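Local coordinates for protein glutathione S-transferase (Legionella pneumophila subsp. pneumophila str. Philadelphia 1, PDB 3NIV) that probably isomerises maleylacetoacetate with the help of glutathione, as a dimeric member of the zeta class of glutathione transferases, at residues 95-100 with 164-169; 114-119 with 131-136; 144-149 with 186-191; 170-175 with 193-198. All coordinates share one frame; numbering follows the deposited sequence.

In the fold
All four contacts lie in the helical C-terminal domain, and three of them form a compact cluster. Interactions 1 and 4 share helix 166-180 and interactions 3 and 4 share helix 189-198; the centres in each pair are about 11 Å apart. Interactions 1 and 3, centres about 14 Å apart, meet where Met99 packs on Phe145 and Leu149. The centre of interaction 2 lies about 22 to 25 Å from the others, at the far end of helix 127-149, which it shares with interaction 3. Along the chain it is nested inside the loop closed by interaction 1. Interactions 1 and 3 join helices distant in sequence, 2 and 4 consecutive ones. Interactions 1 and 2 also touch the second subunit.

Interaction 1: 95-100 with 164-169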
# COMPACT_ATOMS: atom_id res chain seq x y z
N THR A 95 3.13 -12.84 4.67
CA THR A 95 4.46 -12.37 5.01
C THR A 95 5.13 -11.75 3.80
O THR A 95 5.76 -10.69 3.89
CB THR A 95 5.31 -13.52 5.52
OG1 THR A 95 4.83 -13.91 6.81
CG2 THR A 95 6.78 -13.10 5.63
N LEU A 96 5.00 -12.42 2.66
CA LEU A 96 5.51 -11.90 1.41
C LEU A 96 4.79 -10.61 1.02
O LEU A 96 5.40 -9.63 0.58
CB LEU A 96 5.39 -12.97 0.33
CG LEU A 96 6.49 -14.03 0.48
CD1 LEU A 96 6.12 -15.32 -0.24
CD2 LEU A 96 7.82 -13.48 -0.02
N LYS A 97 3.48 -10.61 1.20
CA LYS A 97 2.64 -9.43 0.93
C LYS A 97 3.15 -8.22 1.67
O LYS A 97 3.29 -7.13 1.10
CB LYS A 97 1.22 -9.71 1.38
CG LYS A 97 0.16 -9.30 0.39
CD LYS A 97 -0.25 -10.48 -0.49
CE LYS A 97 -1.75 -10.45 -0.79
NZ LYS A 97 -2.17 -9.18 -1.45
N SER A 98 3.43 -8.39 2.96
CA SER A 98 3.86 -7.28 3.77
C SER A 98 5.22 -6.76 3.31
O SER A 98 5.59 -5.60 3.55
CB SER A 98 3.90 -7.67 5.24
OG SER A 98 5.06 -8.41 5.54
N MSE A 99 5.98 -7.61 2.64
CA MSE A 99 7.28 -7.18 2.14
C MSE A 99 7.09 -6.34 0.90
O MSE A 99 7.77 -5.34 0.71
CB MSE A 99 8.17 -8.38 1.88
CG MSE A 99 8.63 -9.02 3.17
SE MSE A 99 9.47 -10.74 2.89
CE MSE A 99 11.03 -10.13 1.84
N ALA A 100 6.15 -6.74 0.06
CA ALA A 100 5.76 -5.94 -1.08
C ALA A 100 5.20 -4.59 -0.61
O ALA A 100 5.36 -3.58 -1.28
CB ALA A 100 4.75 -6.68 -1.91
N VAL A 164 9.66 -17.03 -8.35
CA VAL A 164 9.55 -15.59 -8.22
C VAL A 164 8.13 -15.22 -7.79
O VAL A 164 7.16 -15.88 -8.19
CB VAL A 164 9.89 -14.93 -9.55
CG1 VAL A 164 9.65 -13.44 -9.50
CG2 VAL A 164 11.34 -15.21 -9.88
N GLY A 165 7.99 -14.20 -6.95
CA GLY A 165 6.68 -13.84 -6.45
C GLY A 165 6.41 -12.35 -6.37
O GLY A 165 7.18 -11.53 -6.90
N LEU A 166 5.31 -12.01 -5.69
CA LEU A 166 4.87 -10.63 -5.52
C LEU A 166 5.96 -9.73 -4.95
O LEU A 166 6.13 -8.62 -5.40
CB LEU A 166 3.64 -10.57 -4.60
CG LEU A 166 3.09 -9.17 -4.32
CD1 LEU A 166 2.65 -8.48 -5.61
CD2 LEU A 166 1.93 -9.20 -3.29
N ALA A 167 6.67 -10.20 -3.94
CA ALA A 167 7.76 -9.43 -3.37
C ALA A 167 8.84 -9.12 -4.41
O ALA A 167 9.39 -8.02 -4.44
CB ALA A 167 8.37 -10.15 -2.19
N ASP A 168 9.16 -10.09 -5.26
CA ASP A 168 10.18 -9.87 -6.29
C ASP A 168 9.64 -8.88 -7.32
O ASP A 168 10.34 -7.99 -7.81
CB ASP A 168 10.58 -11.18 -6.97
CG ASP A 168 11.07 -12.23 -5.98
OD1 ASP A 168 10.32 -13.19 -5.70
OD2 ASP A 168 12.20 -12.07 -5.48
N VAL A 169 8.36 -9.04 -7.65
CA VAL A 169 7.71 -8.16 -8.61
C VAL A 169 7.80 -6.70 -8.16
O VAL A 169 7.98 -5.81 -8.99
CB VAL A 169 6.24 -8.54 -8.81
CG1 VAL A 169 5.56 -7.51 -9.70
CG2 VAL A 169 6.14 -9.94 -9.39
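Ala167 sits against helix 90-106 with its methyl against two side chains: Leu96 CD2 lies 4.0 Å from Ala167 CB, and Met99 CB, on a selenomethionine, is a looser neighbour at 4.4 Å. One residue earlier, Leu166 carries the other half of the interface. Its CG stands anti to the backbone N (chi1 179°), which sends the branch point to Ala100, where Leu166 CG and Ala100 CB are 3.8 Å apart. Leu166 CD2 continues on to the alkyl part of Lys97, meeting Lys97 CD at 3.8 Å. The bent Lys97 chain ends in a salt bridge from NZ to Asp74 of the same chain. With alanine on both sides at the closest point, the backbones come very near, 4.6 Å between Ala100 CA and Ala167 CA. Gly165 is the N-cap residue of helix 166-180, and its N donates to Asp168 OD1 on the anti lone pair at 2.8 Å, the half of a capping box where the N3 side chain takes the N-cap N-H; glycine cannot supply the other. Met70 of helix 69-79 packs on both Ala100 and Leu166. No hydrogen bond joins the two segments, so small size and apolar fit hold the start of helix 166-180 against helix 90-106.

Interaction 2: 114-119 with 131-136; sequences RVLNRL and LEWYHH
Leu119 lays its CD1 methyl almost squarely over the five-membered ring of the Trp133 indole, a CH-pi contact 3.4 Å from the ring centroid and only 6° off its normal. Two more aliphatic groups reach the same indole obliquely: Val115 CG1 approaches Trp133 CZ2 at 4.0 Å, as Leu116 CD2 does Trp133 CD1. The other branch of Leu116 goes to the next aromatic, its CD1 lying in the plane of the Tyr134 ring at the edge, 4.0 Å from Tyr134 CD2. The indole bridges the gap because Trp133 CG is anti to its own N (chi1 170°), throwing the ring across to the opposite helix. A second shell fixes the aromatics: Trp133 NE1 is hydrogen-bonded to Leu110 O of the same chain, Trp137 meets the indole edge-to-face, and Phe181 stacks on Tyr134. Val115 also packs on Leu110 of the second subunit. The short axes, 11.2 Å apart and at 142° to one another, belong to consecutive helices 113-123 and 127-149, a helical hairpin. Large side chains fill that wide spacing; the segments share no hydrogen bond, and with the indole N-H satisfied by Leu110 O of the same chain, dispersion and CH-pi contacts carry the buried interface.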
# COMPACT_ATOMS: atom_id res chain seq x y z
N ARG A 114 5.55 13.65 -7.39
CA ARG A 114 4.66 14.60 -6.74
C ARG A 114 5.21 15.02 -5.39
O ARG A 114 5.03 16.16 -4.97
CB ARG A 114 3.25 13.98 -6.57
CG ARG A 114 3.06 13.26 -5.22
CD ARG A 114 2.19 11.97 -5.27
NE ARG A 114 0.76 12.21 -5.16
CZ ARG A 114 -0.02 11.77 -4.17
NH1 ARG A 114 0.45 11.03 -3.17
NH2 ARG A 114 -1.31 12.06 -4.20
N VAL A 115 5.88 14.11 -4.70
CA VAL A 115 6.44 14.45 -3.40
C VAL A 115 7.72 15.27 -3.54
O VAL A 115 7.95 16.23 -2.80
CB VAL A 115 6.68 13.21 -2.54
CG1 VAL A 115 7.17 13.61 -1.17
CG2 VAL A 115 5.40 12.42 -2.41
N LEU A 116 8.54 14.91 -4.51
CA LEU A 116 9.76 15.64 -4.73
C LEU A 116 9.42 17.07 -5.10
O LEU A 116 10.11 18.01 -4.69
CB LEU A 116 10.59 14.96 -5.81
CG LEU A 116 10.79 13.46 -5.59
CD1 LEU A 116 11.79 12.93 -6.61
CD2 LEU A 116 11.25 13.16 -4.17
N ASN A 117 8.36 17.24 -5.87
CA ASN A 117 7.94 18.57 -6.30
C ASN A 117 7.37 19.41 -5.16
O ASN A 117 7.55 20.63 -5.13
CB ASN A 117 6.92 18.48 -7.43
CG ASN A 117 7.58 18.24 -8.76
OD1 ASN A 117 8.79 18.43 -8.89
ND2 ASN A 117 6.80 17.84 -9.75
N ARG A 118 6.70 18.77 -4.22
CA ARG A 118 6.22 19.47 -3.04
C ARG A 118 7.39 19.98 -2.21
O ARG A 118 7.32 21.04 -1.61
CB ARG A 118 5.33 18.56 -2.19
CG ARG A 118 4.70 19.28 -1.02
CD ARG A 118 3.42 20.01 -1.41
NE ARG A 118 2.88 20.77 -0.29
CZ ARG A 118 1.87 21.63 -0.37
NH1 ARG A 118 1.26 21.84 -1.52
NH2 ARG A 118 1.48 22.28 0.71
N LEU A 119 8.47 19.20 -2.17
CA LEU A 119 9.65 19.62 -1.42
C LEU A 119 10.24 20.85 -2.08
O LEU A 119 10.69 21.77 -1.41
CB LEU A 119 10.70 18.52 -1.40
CG LEU A 119 10.23 17.30 -0.61
CD1 LEU A 119 11.32 16.25 -0.63
CD2 LEU A 119 9.86 17.70 0.81
N LEU A 131 18.00 14.63 -3.08
CA LEU A 131 18.75 13.38 -3.05
C LEU A 131 18.88 12.79 -1.65
O LEU A 131 18.83 11.57 -1.47
CB LEU A 131 20.14 13.57 -3.64
CG LEU A 131 20.26 13.18 -5.11
CD1 LEU A 131 19.97 11.69 -5.28
CD2 LEU A 131 19.31 14.05 -5.95
N GLU A 132 19.09 13.65 -0.67
CA GLU A 132 19.23 13.19 0.70
C GLU A 132 17.92 12.59 1.22
O GLU A 132 17.91 11.53 1.84
CB GLU A 132 19.70 14.33 1.59
CG GLU A 132 20.12 13.88 2.97
CD GLU A 132 21.02 14.89 3.65
OE1 GLU A 132 20.95 14.97 4.90
OE2 GLU A 132 21.77 15.61 2.94
N TRP A 133 16.82 13.29 0.96
CA TRP A 133 15.48 12.80 1.23
C TRP A 133 15.29 11.45 0.56
O TRP A 133 14.99 10.43 1.21
CB TRP A 133 14.46 13.81 0.70
CG TRP A 133 13.00 13.39 0.68
CD1 TRP A 133 12.36 12.73 -0.32
CD2 TRP A 133 12.01 13.68 1.67
NE1 TRP A 133 11.02 12.56 -0.00
CE2 TRP A 133 10.79 13.14 1.21
CE3 TRP A 133 12.03 14.33 2.91
CZ2 TRP A 133 9.60 13.23 1.95
CZ3 TRP A 133 10.86 14.42 3.64
CH2 TRP A 133 9.66 13.87 3.16
N TYR A 134 15.49 11.45 -0.75
CA TYR A 134 15.23 10.28 -1.58
C TYR A 134 16.03 9.07 -1.11
O TYR A 134 15.52 7.95 -1.05
CB TYR A 134 15.55 10.61 -3.02
CG TYR A 134 14.96 9.65 -4.01
CD1 TYR A 134 15.35 8.32 -4.04
CD2 TYR A 134 14.01 10.08 -4.92
CE1 TYR A 134 14.81 7.44 -4.95
CE2 TYR A 134 13.46 9.20 -5.84
CZ TYR A 134 13.86 7.88 -5.84
OH TYR A 134 13.31 7.00 -6.74
N HIS A 135 17.29 9.32 -0.76
CA HIS A 135 18.19 8.26 -0.31
C HIS A 135 17.81 7.79 1.09
O HIS A 135 18.05 6.63 1.46
CB HIS A 135 19.64 8.76 -0.34
CG HIS A 135 20.27 8.71 -1.70
ND1 HIS A 135 21.63 8.78 -1.89
CD2 HIS A 135 19.72 8.57 -2.93
CE1 HIS A 135 21.90 8.70 -3.18
NE2 HIS A 135 20.76 8.57 -3.84
N HIS A 136 17.23 8.70 1.87
CA HIS A 136 16.82 8.37 3.23
C HIS A 136 15.78 7.25 3.27
O HIS A 136 15.87 6.33 4.07
CB HIS A 136 16.27 9.60 3.95
CG HIS A 136 15.67 9.28 5.28
ND1 HIS A 136 16.38 8.64 6.27
CD2 HIS A 136 14.42 9.49 5.77
CE1 HIS A 136 15.60 8.47 7.33
NE2 HIS A 136 14.41 8.98 7.05

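Interaction 3: 144-149 with 186-191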
# COMPACT_ATOMS: atom_id res chain seq x y z
N ALA A 144 14.82 -2.61 6.07
CA ALA A 144 13.71 -3.43 6.56
C ALA A 144 13.52 -4.64 5.65
O ALA A 144 13.32 -5.75 6.12
CB ALA A 144 12.43 -2.61 6.65
N PHE A 145 13.60 -4.41 4.35
CA PHE A 145 13.40 -5.49 3.40
C PHE A 145 14.46 -6.59 3.49
O PHE A 145 14.15 -7.78 3.42
CB PHE A 145 13.36 -4.91 1.99
CG PHE A 145 12.71 -5.80 0.98
CD1 PHE A 145 13.41 -6.86 0.42
CD2 PHE A 145 11.42 -5.58 0.58
CE1 PHE A 145 12.82 -7.68 -0.52
CE2 PHE A 145 10.81 -6.39 -0.35
CZ PHE A 145 11.52 -7.44 -0.91
N GLU A 146 15.72 -6.20 3.64
CA GLU A 146 16.81 -7.17 3.65
C GLU A 146 16.77 -7.94 4.96
O GLU A 146 17.12 -9.12 5.03
CB GLU A 146 18.15 -6.47 3.48
CG GLU A 146 19.35 -7.42 3.49
CD GLU A 146 19.83 -7.83 2.10
OE1 GLU A 146 19.16 -7.51 1.10
OE2 GLU A 146 20.91 -8.47 2.02
N GLU A 147 16.33 -7.23 6.00
CA GLU A 147 16.02 -7.82 7.29
C GLU A 147 15.16 -9.07 7.18
O GLU A 147 15.59 -10.17 7.51
CB GLU A 147 15.29 -6.78 8.13
CG GLU A 147 16.06 -6.30 9.33
CD GLU A 147 15.98 -7.30 10.45
OE1 GLU A 147 17.03 -7.63 11.03
OE2 GLU A 147 14.86 -7.78 10.74
N LYS A 148 13.92 -8.89 6.74
CA LYS A 148 12.98 -10.00 6.71
C LYS A 148 13.47 -11.02 5.68
O LYS A 148 13.22 -12.21 5.79
CB LYS A 148 11.58 -9.49 6.39
CG LYS A 148 11.07 -8.46 7.40
CD LYS A 148 9.86 -7.69 6.88
CE LYS A 148 8.54 -8.22 7.43
NZ LYS A 148 8.26 -7.75 8.82
N LEU A 149 14.20 -10.52 4.70
CA LEU A 149 14.78 -11.36 3.66
C LEU A 149 15.67 -12.41 4.33
O LEU A 149 15.64 -13.60 3.98
CB LEU A 149 15.62 -10.48 2.74
CG LEU A 149 15.58 -10.70 1.24
CD1 LEU A 149 14.20 -11.03 0.73
CD2 LEU A 149 16.13 -9.46 0.56
N ALA A 186 25.49 -1.50 -1.68
CA ALA A 186 26.46 -2.38 -1.01
C ALA A 186 25.90 -3.11 0.23
O ALA A 186 26.24 -4.26 0.49
CB ALA A 186 27.71 -1.60 -0.64
N SER A 187 25.06 -2.42 0.98
CA SER A 187 24.56 -2.92 2.26
C SER A 187 23.55 -4.07 2.12
O SER A 187 23.20 -4.71 3.11
CB SER A 187 23.94 -1.77 3.04
OG SER A 187 23.40 -2.19 4.28
N TYR A 188 23.12 -4.34 0.90
CA TYR A 188 22.00 -5.25 0.67
C TYR A 188 22.31 -6.41 -0.27
O TYR A 188 21.74 -6.49 -1.37
CB TYR A 188 20.81 -4.44 0.14
CG TYR A 188 20.59 -3.18 0.93
CD1 TYR A 188 20.14 -3.24 2.24
CD2 TYR A 188 20.84 -1.92 0.38
CE1 TYR A 188 19.94 -2.10 2.98
CE2 TYR A 188 20.63 -0.77 1.11
CZ TYR A 188 20.18 -0.87 2.41
OH TYR A 188 19.98 0.26 3.17
N PRO A 189 23.19 -7.33 0.16
CA PRO A 189 23.68 -8.44 -0.66
C PRO A 189 22.57 -9.35 -1.19
O PRO A 189 22.57 -9.67 -2.38
CB PRO A 189 24.56 -9.24 0.31
CG PRO A 189 24.85 -8.31 1.44
CD PRO A 189 23.72 -7.37 1.54
N ILE A 190 21.64 -9.76 -0.33
CA ILE A 190 20.59 -10.68 -0.76
C ILE A 190 19.73 -10.02 -1.81
O ILE A 190 19.36 -10.63 -2.82
CB ILE A 190 19.69 -11.13 0.40
CG1 ILE A 190 20.51 -11.72 1.55
CG2 ILE A 190 18.66 -12.14 -0.10
CD1 ILE A 190 19.64 -12.25 2.69
N ILE A 191 19.42 -8.75 -1.57
CA ILE A 191 18.65 -7.96 -2.52
C ILE A 191 19.40 -7.80 -3.84
O ILE A 191 18.84 -8.00 -4.92
CB ILE A 191 18.32 -6.57 -1.95
CG1 ILE A 191 17.05 -6.67 -1.08
CG2 ILE A 191 18.14 -5.57 -3.08
CD1 ILE A 191 16.84 -5.49 -0.13
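The amino end of helix 189-198, with Tyr188 at the N-cap, is capped from outside that helix by the carboxylate of Glu146 on helix 127-149, in the helical C-terminal domain of the glutathione transferase fold. The carboxylate acts as a fork on N-H groups of the first turn. Glu146 OE2 takes the N-H of Ile190 at 2.8 Å on its syn lone pair, while Glu146 OE1 takes that of Ile191 at 3.0 Å, also from the syn side but 15° out of the carboxylate plane. Two bonds to successive amides fix the rotation of the group, and the amino end of the helix dipole probably favours its negative charge. Glu146 CG runs anti to the backbone N and the chain then bends at chi2 (96°), which turns the carboxylate to the amides. Pro189, with no N-H to give, presents its CD 3.1 Å from Glu146 OE2. The Tyr188 ring meets Glu146 CB at its edge, and its hydroxyl is hydrogen-bonded to Asp143 on the same helix. Beside the carboxylate, Phe145 and Leu149 make the apolar part: Leu149 CG reaches Ile190 CG2 at 3.7 Å, and Phe145 CD1 reaches Ile191 CD1 at 3.7 Å.

Interaction 4: 170-175 with 193-198; sequences CLIPQV and EINEYC
The carboxamide of Asn195 is the flat group here, and Val175 stands over one of its faces: Val175 CG1 lies 3.6 Å from Asn195 ND2 and almost straight above Asn195 CG. At the oxygen edge, near the amide plane, Ile172 CG1 comes to 3.6 Å from Asn195 OD1. A water also reaches that oxygen from the Val175 side of the plane, donating to Asn195 OD1 at 2.6 Å and to Ile172 O at 2.9 Å. It therefore bridges the two helices where no direct hydrogen bond does. Asn195 CG is anti to the backbone N (chi1 -180°), which carries the amide over to helix 166-180.

Ile172 O also accepts a weak bond from Val175 N. Helix 166-180 is kinked at Pro173, whose N has no hydrogen to give Val169 O. On one flank of the amide, Ile172 CD1 packs on Cys198 CB at 3.8 Å; on another, Leu171 CD2 meets Ile194 CG2 at 4.1 Å. Pro173 and Ile172 turn to helix 12-23, touching Tyr15, while Leu171 rests on Phe145. The helix segments cross at -102°, axes 9.8 Å apart, a nearly perpendicular packing of two consecutive helices in the all-helical C-terminal domain of the glutathione transferase fold, close to its junction with the thioredoxin-like N-terminal domain.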
# COMPACT_ATOMS: atom_id res chain seq x y z
N CYS A 170 7.69 -6.45 -6.86
CA CYS A 170 7.75 -5.08 -6.35
C CYS A 170 9.18 -4.62 -6.09
O CYS A 170 9.47 -3.43 -6.11
CB CYS A 170 6.91 -4.92 -5.08
SG CYS A 170 5.15 -5.14 -5.38
N LEU A 171 10.08 -5.57 -5.84
CA LEU A 171 11.46 -5.26 -5.49
C LEU A 171 12.26 -4.72 -6.67
O LEU A 171 12.97 -3.72 -6.55
CB LEU A 171 12.16 -6.49 -4.93
CG LEU A 171 13.63 -6.30 -4.56
CD1 LEU A 171 13.78 -5.15 -3.58
CD2 LEU A 171 14.23 -7.59 -3.99
N ILE A 172 12.15 -5.38 -7.82
CA ILE A 172 12.94 -5.00 -8.98
C ILE A 172 12.75 -3.53 -9.38
O ILE A 172 13.72 -2.80 -9.51
CB ILE A 172 12.75 -6.00 -10.16
CG1 ILE A 172 13.66 -7.21 -9.96
CG2 ILE A 172 13.07 -5.37 -11.49
CD1 ILE A 172 13.48 -7.93 -8.63
N PRO A 173 11.50 -3.07 -9.54
CA PRO A 173 11.29 -1.65 -9.86
C PRO A 173 11.88 -0.70 -8.80
O PRO A 173 12.46 0.32 -9.16
CB PRO A 173 9.77 -1.52 -9.94
CG PRO A 173 9.30 -2.89 -10.31
CD PRO A 173 10.24 -3.83 -9.59
N GLN A 174 11.76 -1.04 -7.53
CA GLN A 174 12.34 -0.20 -6.48
C GLN A 174 13.87 -0.07 -6.59
O GLN A 174 14.42 1.00 -6.35
CB GLN A 174 11.96 -0.73 -5.10
CG GLN A 174 12.26 0.25 -3.97
CD GLN A 174 11.59 1.61 -4.16
OE1 GLN A 174 12.26 2.63 -4.19
NE2 GLN A 174 10.26 1.62 -4.30
N VAL A 175 14.54 -1.16 -6.93
CA VAL A 175 15.99 -1.19 -7.04
C VAL A 175 16.42 -0.40 -8.27
O VAL A 175 17.42 0.31 -8.26
CB VAL A 175 16.50 -2.64 -7.11
CG1 VAL A 175 17.99 -2.69 -7.44
CG2 VAL A 175 16.22 -3.35 -5.79
N GLU A 193 21.57 -9.76 -5.06
CA GLU A 193 21.54 -11.06 -5.73
C GLU A 193 20.21 -11.31 -6.43
O GLU A 193 20.19 -11.74 -7.59
CB GLU A 193 21.76 -12.20 -4.74
CG GLU A 193 23.10 -12.20 -4.07
CD GLU A 193 23.15 -13.18 -2.91
OE1 GLU A 193 22.08 -13.74 -2.56
OE2 GLU A 193 24.25 -13.40 -2.36
N ILE A 194 19.11 -11.07 -5.71
CA ILE A 194 17.77 -11.32 -6.23
C ILE A 194 17.51 -10.47 -7.46
O ILE A 194 17.04 -10.96 -8.49
CB ILE A 194 16.68 -10.98 -5.19
CG1 ILE A 194 16.77 -11.91 -3.99
CG2 ILE A 194 15.30 -11.06 -5.82
CD1 ILE A 194 15.90 -11.50 -2.81
N ASN A 195 17.81 -9.18 -7.34
CA ASN A 195 17.68 -8.26 -8.47
C ASN A 195 18.46 -8.74 -9.69
O ASN A 195 17.94 -8.77 -10.80
CB ASN A 195 18.15 -6.86 -8.09
CG ASN A 195 18.02 -5.87 -9.24
OD1 ASN A 195 16.93 -5.67 -9.77
ND2 ASN A 195 19.13 -5.27 -9.63
N GLU A 196 19.72 -9.10 -9.47
CA GLU A 196 20.55 -9.63 -10.54
C GLU A 196 19.88 -10.84 -11.17
O GLU A 196 19.67 -10.89 -12.38
CB GLU A 196 21.93 -10.04 -10.02
CG GLU A 196 23.02 -9.01 -10.22
CD GLU A 196 24.39 -9.67 -10.35
OE1 GLU A 196 24.46 -10.92 -10.27
OE2 GLU A 196 25.40 -8.93 -10.51
N TYR A 197 19.56 -11.82 -10.35
CA TYR A 197 18.87 -12.99 -10.86
C TYR A 197 17.64 -12.61 -11.69
O TYR A 197 17.61 -12.82 -12.90
CB TYR A 197 18.48 -13.95 -9.75
CG TYR A 197 17.62 -15.08 -10.26
CD1 TYR A 197 18.19 -16.16 -10.92
CD2 TYR A 197 16.24 -15.06 -10.11
CE1 TYR A 197 17.42 -17.19 -11.40
CE2 TYR A 197 15.46 -16.08 -10.59
CZ TYR A 197 16.05 -17.15 -11.23
OH TYR A 197 15.27 -18.18 -11.71
N CYS A 198 16.64 -12.02 -11.04
CA CYS A 198 15.41 -11.67 -11.72
C CYS A 198 15.65 -10.96 -13.04
O CYS A 198 14.91 -11.17 -14.00
CB CYS A 198 14.51 -10.81 -10.82
SG CYS A 198 13.74 -11.74 -9.46
O HOH W 1 16.11 -3.44 -10.93